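Long-range contacts in glutathione s-transferase I (Zea mays, PDB 1AXD), which catalyses the conjugation of glutathione to electrophilic compounds, herbicides among them, and so helps maize to detoxify them: residues A1-Y6 against A24-E29; W12-C17 against Q53-Q58; N103-A108 against E136-V141. All blocks are in the same frame, centred on the assembly; numbering follows the deposited sequence.

Contact 1. Residues A1-Y6 against A24-E29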
loop_
_atom_site.group_PDB
_atom_site.type_symbol
_atom_site.label_atom_id
_atom_site.label_comp_id
_atom_site.label_asym_id
_atom_site.label_seq_id
_atom_site.Cartn_x
_atom_site.Cartn_y
_atom_site.Cartn_z
ATOM N N ALA A 1 -4.338 -21.588 -19.837
ATOM C CA ALA A 1 -5.211 -21.850 -18.660
ATOM C C ALA A 1 -4.549 -21.446 -17.348
ATOM O O ALA A 1 -5.081 -20.593 -16.658
ATOM C CB ALA A 1 -5.680 -23.331 -18.647
ATOM N N PRO A 2 -3.381 -22.023 -17.002
ATOM C CA PRO A 2 -2.773 -21.610 -15.733
ATOM C C PRO A 2 -2.090 -20.250 -15.798
ATOM O O PRO A 2 -1.420 -19.959 -16.782
ATOM C CB PRO A 2 -1.778 -22.736 -15.458
ATOM C CG PRO A 2 -1.316 -23.107 -16.823
ATOM C CD PRO A 2 -2.594 -23.100 -17.635
ATOM N N MET A 3 -2.319 -19.416 -14.788
ATOM C CA MET A 3 -1.705 -18.097 -14.704
ATOM C C MET A 3 -0.251 -18.334 -14.384
ATOM O O MET A 3 0.044 -19.288 -13.689
ATOM C CB MET A 3 -2.328 -17.289 -13.557
ATOM C CG MET A 3 -3.839 -17.093 -13.604
ATOM S SD MET A 3 -4.419 -16.083 -12.185
ATOM C CE MET A 3 -5.295 -17.243 -11.269
ATOM N N LYS A 4 0.655 -17.508 -14.897
ATOM C CA LYS A 4 2.075 -17.687 -14.593
ATOM C C LYS A 4 2.497 -16.643 -13.613
ATOM O O LYS A 4 2.338 -15.466 -13.895
ATOM C CB LYS A 4 2.954 -17.547 -15.840
ATOM C CG LYS A 4 2.414 -18.165 -17.113
ATOM C CD LYS A 4 2.169 -19.643 -16.976
ATOM C CE LYS A 4 1.452 -20.174 -18.202
ATOM N NZ LYS A 4 0.958 -21.562 -17.972
ATOM N N LEU A 5 3.009 -17.062 -12.460
ATOM C CA LEU A 5 3.486 -16.139 -11.436
ATOM C C LEU A 5 4.987 -16.028 -11.613
ATOM O O LEU A 5 5.683 -17.024 -11.498
ATOM C CB LEU A 5 3.130 -16.657 -10.037
ATOM C CG LEU A 5 3.486 -15.828 -8.798
ATOM C CD1 LEU A 5 2.783 -14.444 -8.818
ATOM C CD2 LEU A 5 3.042 -16.627 -7.564
ATOM N N TYR A 6 5.473 -14.827 -11.905
ATOM C CA TYR A 6 6.888 -14.611 -12.135
ATOM C C TYR A 6 7.670 -14.210 -10.935
ATOM O O TYR A 6 7.310 -13.242 -10.278
ATOM C CB TYR A 6 7.059 -13.577 -13.238
ATOM C CG TYR A 6 6.527 -14.042 -14.569
ATOM C CD1 TYR A 6 7.273 -14.911 -15.355
ATOM C CD2 TYR A 6 5.290 -13.609 -15.050
ATOM C CE1 TYR A 6 6.818 -15.338 -16.584
ATOM C CE2 TYR A 6 4.818 -14.034 -16.288
ATOM C CZ TYR A 6 5.599 -14.899 -17.049
ATOM O OH TYR A 6 5.205 -15.323 -18.295
ATOM N N ALA A 24 -7.447 -19.011 -2.988
ATOM C CA ALA A 24 -8.563 -18.803 -3.908
ATOM C C ALA A 24 -8.745 -20.026 -4.752
ATOM O O ALA A 24 -9.763 -20.150 -5.410
ATOM C CB ALA A 24 -8.314 -17.548 -4.788
ATOM N N GLY A 25 -7.760 -20.920 -4.730
ATOM C CA GLY A 25 -7.833 -22.132 -5.520
ATOM C C GLY A 25 -7.642 -21.825 -6.989
ATOM O O GLY A 25 -8.399 -22.294 -7.823
ATOM N N SER A 26 -6.615 -21.034 -7.293
ATOM C CA SER A 26 -6.307 -20.642 -8.665
ATOM C C SER A 26 -5.410 -21.605 -9.389
ATOM O O SER A 26 -4.654 -22.335 -8.753
ATOM C CB SER A 26 -5.658 -19.264 -8.677
ATOM O OG SER A 26 -6.488 -18.314 -8.054
ATOM N N ASP A 27 -5.489 -21.592 -10.716
ATOM C CA ASP A 27 -4.661 -22.444 -11.566
ATOM C C ASP A 27 -3.448 -21.594 -11.879
ATOM O O ASP A 27 -3.598 -20.570 -12.526
ATOM C CB ASP A 27 -5.425 -22.789 -12.858
ATOM C CG ASP A 27 -4.930 -24.075 -13.525
ATOM O OD1 ASP A 27 -4.004 -24.733 -12.993
ATOM O OD2 ASP A 27 -5.485 -24.435 -14.589
ATOM N N TYR A 28 -2.272 -21.975 -11.398
ATOM C CA TYR A 28 -1.085 -21.174 -11.660
ATOM C C TYR A 28 0.205 -21.940 -11.495
ATOM O O TYR A 28 0.213 -23.010 -10.891
ATOM C CB TYR A 28 -1.051 -19.955 -10.721
ATOM C CG TYR A 28 -0.438 -20.256 -9.363
ATOM C CD1 TYR A 28 -1.174 -20.910 -8.374
ATOM C CD2 TYR A 28 0.893 -19.935 -9.085
ATOM C CE1 TYR A 28 -0.608 -21.239 -7.157
ATOM C CE2 TYR A 28 1.469 -20.263 -7.863
ATOM C CZ TYR A 28 0.705 -20.915 -6.907
ATOM O OH TYR A 28 1.249 -21.226 -5.685
ATOM N N GLU A 29 1.290 -21.362 -11.988
ATOM C CA GLU A 29 2.604 -21.956 -11.867
ATOM C C GLU A 29 3.600 -20.852 -11.684
ATOM O O GLU A 29 3.318 -19.729 -12.054
ATOM C CB GLU A 29 2.939 -22.804 -13.091
ATOM C CG GLU A 29 2.954 -22.063 -14.396
ATOM C CD GLU A 29 3.259 -22.983 -15.558
ATOM O OE1 GLU A 29 2.439 -23.889 -15.836
ATOM O OE2 GLU A 29 4.322 -22.800 -16.188
#
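M3 and L5 tie strand 3-6 to the residues D27-E29 through three backbone bonds. M3 N donates to D27 O at 2.8 Å. E29 N gives its hydrogen to M3 O, and L5 N donates to E29 O at 2.7 Å with a nearly straight N-H...O angle of 175°. This alternation is that of a parallel pair, with M3 bridged to Y28 and K4 to E29. The tight part lies on the face of M3 and Y28 and around L5. The M3 chain bends at chi3, -111°, and carries CE to S26 CB. L5 and Y28 run side by side, and L5 CD2 meets Y28 CE2 at 4.0 Å, oblique to the ring. L21 of helix 14-24 packs on L5, S26 and Y28. The polar ends here find partners beyond the strands: Y28 OH bonds to E22, and S26 OG to N78.

The other face, with K4 and E29, is looser and nearer solvent. K4 bends at chi2 and lies alongside E29, with K4 CD 3.6 Å from E29 CG. The charges meet less closely: K4 NZ to E29 OE1 is a salt bridge of 3.5 Å, weak as a hydrogen bond. K4 NZ also makes a weak bond to P2 O. With an alanine in place of K4, E29 would probably lose its positive partner, its carboxylate would be freer to turn, and P2 O would lose a weak donor. D27, also exposed, touches P2 through its carboxylate, with D27 OD1 3.9 Å from P2 CB. Helix 14-24 connects the two strands, and together they form the first beta-alpha-beta unit of the thioredoxin-like N-terminal domain of glutathione transferases.

Contact 2. Residues W12-C17 against Q53-Q58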
loop_
_atom_site.group_PDB
_atom_site.type_symbol
_atom_site.label_atom_id
_atom_site.label_comp_id
_atom_site.label_asym_id
_atom_site.label_seq_id
_atom_site.Cartn_x
_atom_site.Cartn_y
_atom_site.Cartn_z
ATOM N N TRP A 12 9.719 -13.073 -0.290
ATOM C CA TRP A 12 8.466 -13.082 0.446
ATOM C C TRP A 12 7.380 -12.246 -0.202
ATOM O O TRP A 12 6.251 -12.269 0.256
ATOM C CB TRP A 12 8.652 -12.776 1.943
ATOM C CG TRP A 12 9.342 -11.515 2.285
ATOM C CD1 TRP A 12 8.842 -10.249 2.174
ATOM C CD2 TRP A 12 10.656 -11.384 2.835
ATOM N NE1 TRP A 12 9.769 -9.337 2.619
ATOM C CE2 TRP A 12 10.893 -10.005 3.031
ATOM C CE3 TRP A 12 11.659 -12.298 3.181
ATOM C CZ2 TRP A 12 12.096 -9.514 3.559
ATOM C CZ3 TRP A 12 12.861 -11.805 3.710
ATOM C CH2 TRP A 12 13.063 -10.427 3.891
ATOM N N ASN A 13 7.694 -11.575 -1.305
ATOM C CA ASN A 13 6.693 -10.788 -2.011
ATOM C C ASN A 13 5.969 -11.656 -2.975
ATOM O O ASN A 13 4.784 -11.474 -3.178
ATOM C CB ASN A 13 7.321 -9.586 -2.710
ATOM C CG ASN A 13 7.696 -8.489 -1.735
ATOM O OD1 ASN A 13 8.857 -8.216 -1.528
ATOM N ND2 ASN A 13 6.703 -7.893 -1.098
ATOM N N LEU A 14 6.652 -12.647 -3.522
ATOM C CA LEU A 14 6.035 -13.570 -4.461
ATOM C C LEU A 14 5.253 -14.578 -3.715
ATOM O O LEU A 14 4.266 -15.088 -4.243
ATOM C CB LEU A 14 7.097 -14.283 -5.280
ATOM C CG LEU A 14 8.348 -13.454 -5.477
ATOM C CD1 LEU A 14 9.321 -14.232 -6.292
ATOM C CD2 LEU A 14 8.036 -12.163 -6.177
ATOM N N THR A 15 5.694 -14.915 -2.505
ATOM C CA THR A 15 4.967 -15.887 -1.712
ATOM C C THR A 15 3.740 -15.259 -1.111
ATOM O O THR A 15 2.852 -15.969 -0.700
ATOM C CB THR A 15 5.874 -16.613 -0.688
ATOM O OG1 THR A 15 6.581 -15.662 0.119
ATOM C CG2 THR A 15 6.904 -17.465 -1.439
ATOM N N ARG A 16 3.653 -13.937 -1.115
ATOM C CA ARG A 16 2.448 -13.275 -0.622
ATOM C C ARG A 16 1.382 -13.595 -1.679
ATOM O O ARG A 16 0.267 -13.932 -1.329
ATOM C CB ARG A 16 2.666 -11.755 -0.499
ATOM C CG ARG A 16 1.495 -11.010 0.134
ATOM C CD ARG A 16 1.806 -9.558 0.453
ATOM N NE ARG A 16 2.912 -9.389 1.398
ATOM C CZ ARG A 16 4.051 -8.761 1.109
ATOM N NH1 ARG A 16 4.242 -8.245 -0.095
ATOM N NH2 ARG A 16 4.994 -8.627 2.024
ATOM N N CYS A 17 1.772 -13.558 -2.952
ATOM C CA CYS A 17 0.893 -13.861 -4.074
ATOM C C CYS A 17 0.547 -15.313 -4.073
ATOM O O CYS A 17 -0.594 -15.646 -4.352
ATOM C CB CYS A 17 1.587 -13.537 -5.397
ATOM S SG CYS A 17 2.130 -11.848 -5.569
ATOM N N GLN A 53 10.887 -5.647 -11.879
ATOM C CA GLN A 53 11.026 -6.383 -10.633
ATOM C C GLN A 53 9.996 -7.445 -10.508
ATOM O O GLN A 53 9.150 -7.557 -11.385
ATOM C CB GLN A 53 11.013 -5.436 -9.427
ATOM C CG GLN A 53 9.789 -4.562 -9.296
ATOM C CD GLN A 53 9.954 -3.443 -8.273
ATOM O OE1 GLN A 53 8.983 -2.827 -7.879
ATOM N NE2 GLN A 53 11.182 -3.182 -7.846
ATOM N N VAL A 54 10.122 -8.287 -9.487
ATOM C CA VAL A 54 9.170 -9.372 -9.250
ATOM C C VAL A 54 8.444 -9.088 -7.978
ATOM O O VAL A 54 9.018 -8.473 -7.094
ATOM C CB VAL A 54 9.879 -10.759 -9.152
ATOM C CG1 VAL A 54 10.570 -11.107 -10.485
ATOM C CG2 VAL A 54 10.903 -10.766 -8.003
ATOM N N PRO A 55 7.213 -9.603 -7.817
ATOM C CA PRO A 55 6.448 -10.448 -8.742
ATOM C C PRO A 55 5.777 -9.780 -9.899
ATOM O O PRO A 55 5.677 -8.563 -9.928
ATOM C CB PRO A 55 5.407 -11.075 -7.825
ATOM C CG PRO A 55 5.075 -9.937 -6.925
ATOM C CD PRO A 55 6.447 -9.379 -6.577
ATOM N N ALA A 56 5.300 -10.608 -10.825
ATOM C CA ALA A 56 4.572 -10.204 -12.015
ATOM C C ALA A 56 3.640 -11.371 -12.323
ATOM O O ALA A 56 4.063 -12.512 -12.181
ATOM C CB ALA A 56 5.548 -9.944 -13.172
ATOM N N LEU A 57 2.376 -11.105 -12.648
ATOM C CA LEU A 57 1.434 -12.180 -12.970
ATOM C C LEU A 57 0.863 -12.036 -14.364
ATOM O O LEU A 57 0.613 -10.920 -14.808
ATOM C CB LEU A 57 0.274 -12.240 -11.965
ATOM C CG LEU A 57 -0.681 -13.439 -12.146
ATOM C CD1 LEU A 57 -0.251 -14.608 -11.253
ATOM C CD2 LEU A 57 -2.121 -13.043 -11.812
ATOM N N GLN A 58 0.653 -13.157 -15.039
ATOM C CA GLN A 58 0.089 -13.139 -16.376
ATOM C C GLN A 58 -1.083 -14.047 -16.472
ATOM O O GLN A 58 -0.957 -15.232 -16.184
ATOM C CB GLN A 58 1.127 -13.556 -17.409
ATOM C CG GLN A 58 0.580 -13.581 -18.826
ATOM C CD GLN A 58 1.562 -14.165 -19.818
ATOM O OE1 GLN A 58 2.685 -14.502 -19.467
ATOM N NE2 GLN A 58 1.141 -14.280 -21.068
#
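L14 drives one methyl, CD2, against the V54-P55 peptide and the P55 ring. L14 CD2 lies 3.7 Å from V54 CG2; its approach to P55 CD is modelled very short, and the exact distance is doubtful. The leucine meets both side chains at a slant. Its other methyl, CD1, is farther off, 4.2 Å from V54 CG2. C17, one turn further along the chain, adds its sulfur: C17 SG is 3.8 Å from P55 CG. N13 completes the group through its CB, 4.0 Å from P55 CD. The proline ring is thus met by N13, L14 and C17.

The next shell sets the position of these groups. The peptide before P55 is cis, which turns the chain just ahead of strand 56-59. A56 then pairs by backbone bonds with Y6 of strand 3-6. L5 packs on C17, while S67 of helix 67-78 touches both sides: N13 and C17, and P55. V54 also makes backbone hydrogen bonds to the bound lactoylglutathione.

A cis-proline at this place, next to the glutathione site, is a hallmark of the thioredoxin-like fold. No hydrogen bond joins the two segments. The contact is apolar and buried, so its hold is probably one of shape; the backbone of V54 meanwhile bonds to the ligand.

Contact 3. Residues N103-A108 against E136-V141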
loop_
_atom_site.group_PDB
_atom_site.type_symbol
_atom_site.label_atom_id
_atom_site.label_comp_id
_atom_site.label_asym_id
_atom_site.label_seq_id
_atom_site.Cartn_x
_atom_site.Cartn_y
_atom_site.Cartn_z
ATOM N N ASN A 103 1.854 -0.856 5.666
ATOM C CA ASN A 103 2.394 0.349 6.284
ATOM C C ASN A 103 2.715 0.283 7.740
ATOM O O ASN A 103 3.207 1.263 8.281
ATOM C CB ASN A 103 1.409 1.491 6.049
ATOM C CG ASN A 103 0.942 1.565 4.613
ATOM O OD1 ASN A 103 -0.227 1.747 4.352
ATOM N ND2 ASN A 103 1.867 1.420 3.677
ATOM N N GLN A 104 2.460 -0.856 8.376
ATOM C CA GLN A 104 2.697 -1.003 9.805
ATOM C C GLN A 104 3.474 -2.224 10.165
ATOM O O GLN A 104 4.588 -2.112 10.644
ATOM C CB GLN A 104 1.354 -1.058 10.523
ATOM C CG GLN A 104 1.309 -0.300 11.799
ATOM C CD GLN A 104 1.378 1.189 11.580
ATOM O OE1 GLN A 104 0.668 1.735 10.749
ATOM N NE2 GLN A 104 2.227 1.855 12.348
ATOM N N TYR A 105 2.890 -3.391 9.935
ATOM C CA TYR A 105 3.502 -4.669 10.283
ATOM C C TYR A 105 4.733 -4.959 9.511
ATOM O O TYR A 105 5.814 -4.965 10.083
ATOM C CB TYR A 105 2.466 -5.765 10.072
ATOM C CG TYR A 105 2.821 -7.139 10.570
ATOM C CD1 TYR A 105 2.519 -7.528 11.876
ATOM C CD2 TYR A 105 3.372 -8.083 9.714
ATOM C CE1 TYR A 105 2.747 -8.820 12.306
ATOM C CE2 TYR A 105 3.607 -9.378 10.136
ATOM C CZ TYR A 105 3.293 -9.744 11.429
ATOM O OH TYR A 105 3.523 -11.033 11.838
ATOM N N THR A 106 4.585 -5.207 8.217
ATOM C CA THR A 106 5.721 -5.502 7.357
ATOM C C THR A 106 6.781 -4.408 7.404
ATOM O O THR A 106 7.956 -4.729 7.389
ATOM C CB THR A 106 5.254 -5.741 5.919
ATOM O OG1 THR A 106 4.270 -6.783 5.922
ATOM C CG2 THR A 106 6.430 -6.141 5.014
ATOM N N ALA A 107 6.374 -3.144 7.510
ATOM C CA ALA A 107 7.319 -2.028 7.585
ATOM C C ALA A 107 8.270 -2.165 8.779
ATOM O O ALA A 107 9.397 -1.686 8.708
ATOM C CB ALA A 107 6.556 -0.688 7.649
ATOM N N ALA A 108 7.813 -2.790 9.863
ATOM C CA ALA A 108 8.646 -2.964 11.044
ATOM C C ALA A 108 9.413 -4.224 10.902
ATOM O O ALA A 108 10.539 -4.298 11.363
ATOM C CB ALA A 108 7.773 -2.987 12.314
ATOM N N GLU A 136 11.216 -2.696 18.676
ATOM C CA GLU A 136 10.381 -1.822 19.482
ATOM C C GLU A 136 9.258 -1.342 18.637
ATOM O O GLU A 136 8.118 -1.422 19.050
ATOM C CB GLU A 136 11.183 -0.651 20.042
ATOM C CG GLU A 136 12.201 -1.082 21.076
ATOM C CD GLU A 136 12.260 -0.154 22.276
ATOM O OE1 GLU A 136 11.185 0.202 22.814
ATOM O OE2 GLU A 136 13.384 0.207 22.691
ATOM N N LYS A 137 9.561 -0.910 17.424
ATOM C CA LYS A 137 8.531 -0.432 16.519
ATOM C C LYS A 137 7.471 -1.496 16.334
ATOM O O LYS A 137 6.302 -1.223 16.536
ATOM C CB LYS A 137 9.168 -0.015 15.185
ATOM C CG LYS A 137 10.206 1.093 15.364
ATOM C CD LYS A 137 10.909 1.483 14.064
ATOM C CE LYS A 137 12.001 2.537 14.313
ATOM N NZ LYS A 137 12.896 2.740 13.130
ATOM N N LEU A 138 7.892 -2.713 16.026
ATOM C CA LEU A 138 6.981 -3.836 15.825
ATOM C C LEU A 138 6.176 -4.119 17.074
ATOM O O LEU A 138 4.995 -4.426 16.978
ATOM C CB LEU A 138 7.791 -5.081 15.454
ATOM C CG LEU A 138 7.053 -6.389 15.208
ATOM C CD1 LEU A 138 6.065 -6.213 14.035
ATOM C CD2 LEU A 138 8.088 -7.489 14.897
ATOM N N LYS A 139 6.821 -3.996 18.229
ATOM C CA LYS A 139 6.200 -4.241 19.519
ATOM C C LYS A 139 4.981 -3.430 19.686
ATOM O O LYS A 139 3.978 -3.951 20.133
ATOM C CB LYS A 139 7.194 -3.897 20.618
ATOM C CG LYS A 139 6.881 -4.492 21.959
ATOM C CD LYS A 139 7.965 -4.134 22.962
ATOM C CE LYS A 139 9.347 -4.481 22.426
ATOM N NZ LYS A 139 9.430 -5.877 21.914
ATOM N N LYS A 140 5.040 -2.163 19.307
ATOM C CA LYS A 140 3.888 -1.292 19.438
ATOM C C LYS A 140 2.781 -1.714 18.491
ATOM O O LYS A 140 1.616 -1.535 18.817
ATOM C CB LYS A 140 4.296 0.156 19.189
ATOM C CG LYS A 140 5.664 0.528 19.771
ATOM C CD LYS A 140 5.858 0.001 21.201
ATOM C CE LYS A 140 7.331 0.083 21.647
ATOM N NZ LYS A 140 7.610 -0.612 22.953
ATOM N N VAL A 141 3.138 -2.286 17.342
ATOM C CA VAL A 141 2.147 -2.744 16.374
ATOM C C VAL A 141 1.460 -3.973 16.889
ATOM O O VAL A 141 0.254 -4.104 16.719
ATOM C CB VAL A 141 2.784 -3.102 15.008
ATOM C CG1 VAL A 141 1.712 -3.671 14.061
ATOM C CG2 VAL A 141 3.466 -1.874 14.379
#
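The Y105 ring touches L138 lightly, with Y105 CD1 4.4 Å from L138 CD1. The methyl approaches obliquely. Two other rings lie near Y105: H167 packs edge-to-face with it, and the ring of Y145 meets it with the planes about 25° apart. The Y105 hydroxyl is hydrogen-bonded to T171. Y105 therefore lies inside the helical C-terminal domain, where helices 88-122 and 128-151 pack as an antiparallel pair.

The short segments 103-108 and 136-141 cross at -149°, with their axes 9.0 Å apart at closest approach. The small side chain of A108 lets the backbones come near: its CA lies 5.1 Å from that of L138. A108 CB rests against the L138 backbone and is 3.8 Å from L138 CB. L138 has CG anti to the backbone N, chi1 179°, and this takes its CD1 past A108 CB to the Y105 carbonyl. K137 touches A108 through its CB, while its amine leads away to a salt bridge with E133.

Carbon-to-carbon contacts carry most of this pairing, and no hydrogen bond crosses it. A wider pi-type turn at 103-105 widens the helix at Q104 and Y105. Beyond this pair of helices, Q104 also packs on F51 of the second subunit, so one residue serves both the helix pair and the dimer. Against V141 it uses the aliphatic part of its chain. The two side chains slant across each other, and Q104 CG lies 3.7 Å from V141 CG2.

In the fold
Contacts 1 and 2 both belong to the N-terminal domain and reach the same mixed sheet. Helix 14-24 belongs to contact 2 and links the strands of contact 1. The two touch directly: Y6 OH lies 2.9 Å from Q58 OE1, probably a hydrogen bond, and M3 CB packs on Q58 O. Contact 1 is partly buried at an edge of the sheet, and backbone bonds and a salt bridge hold it. Contact 2 is fully buried, apolar and beside the ligand. Contact 3 joins two helices on the opposite side of the chain's centre. It is also largely buried and mainly apolar. Its nearest atoms are about 17 Å from those of contact 1. Contacts 2 and 3 meet at their fringe, where R16 packs on T106.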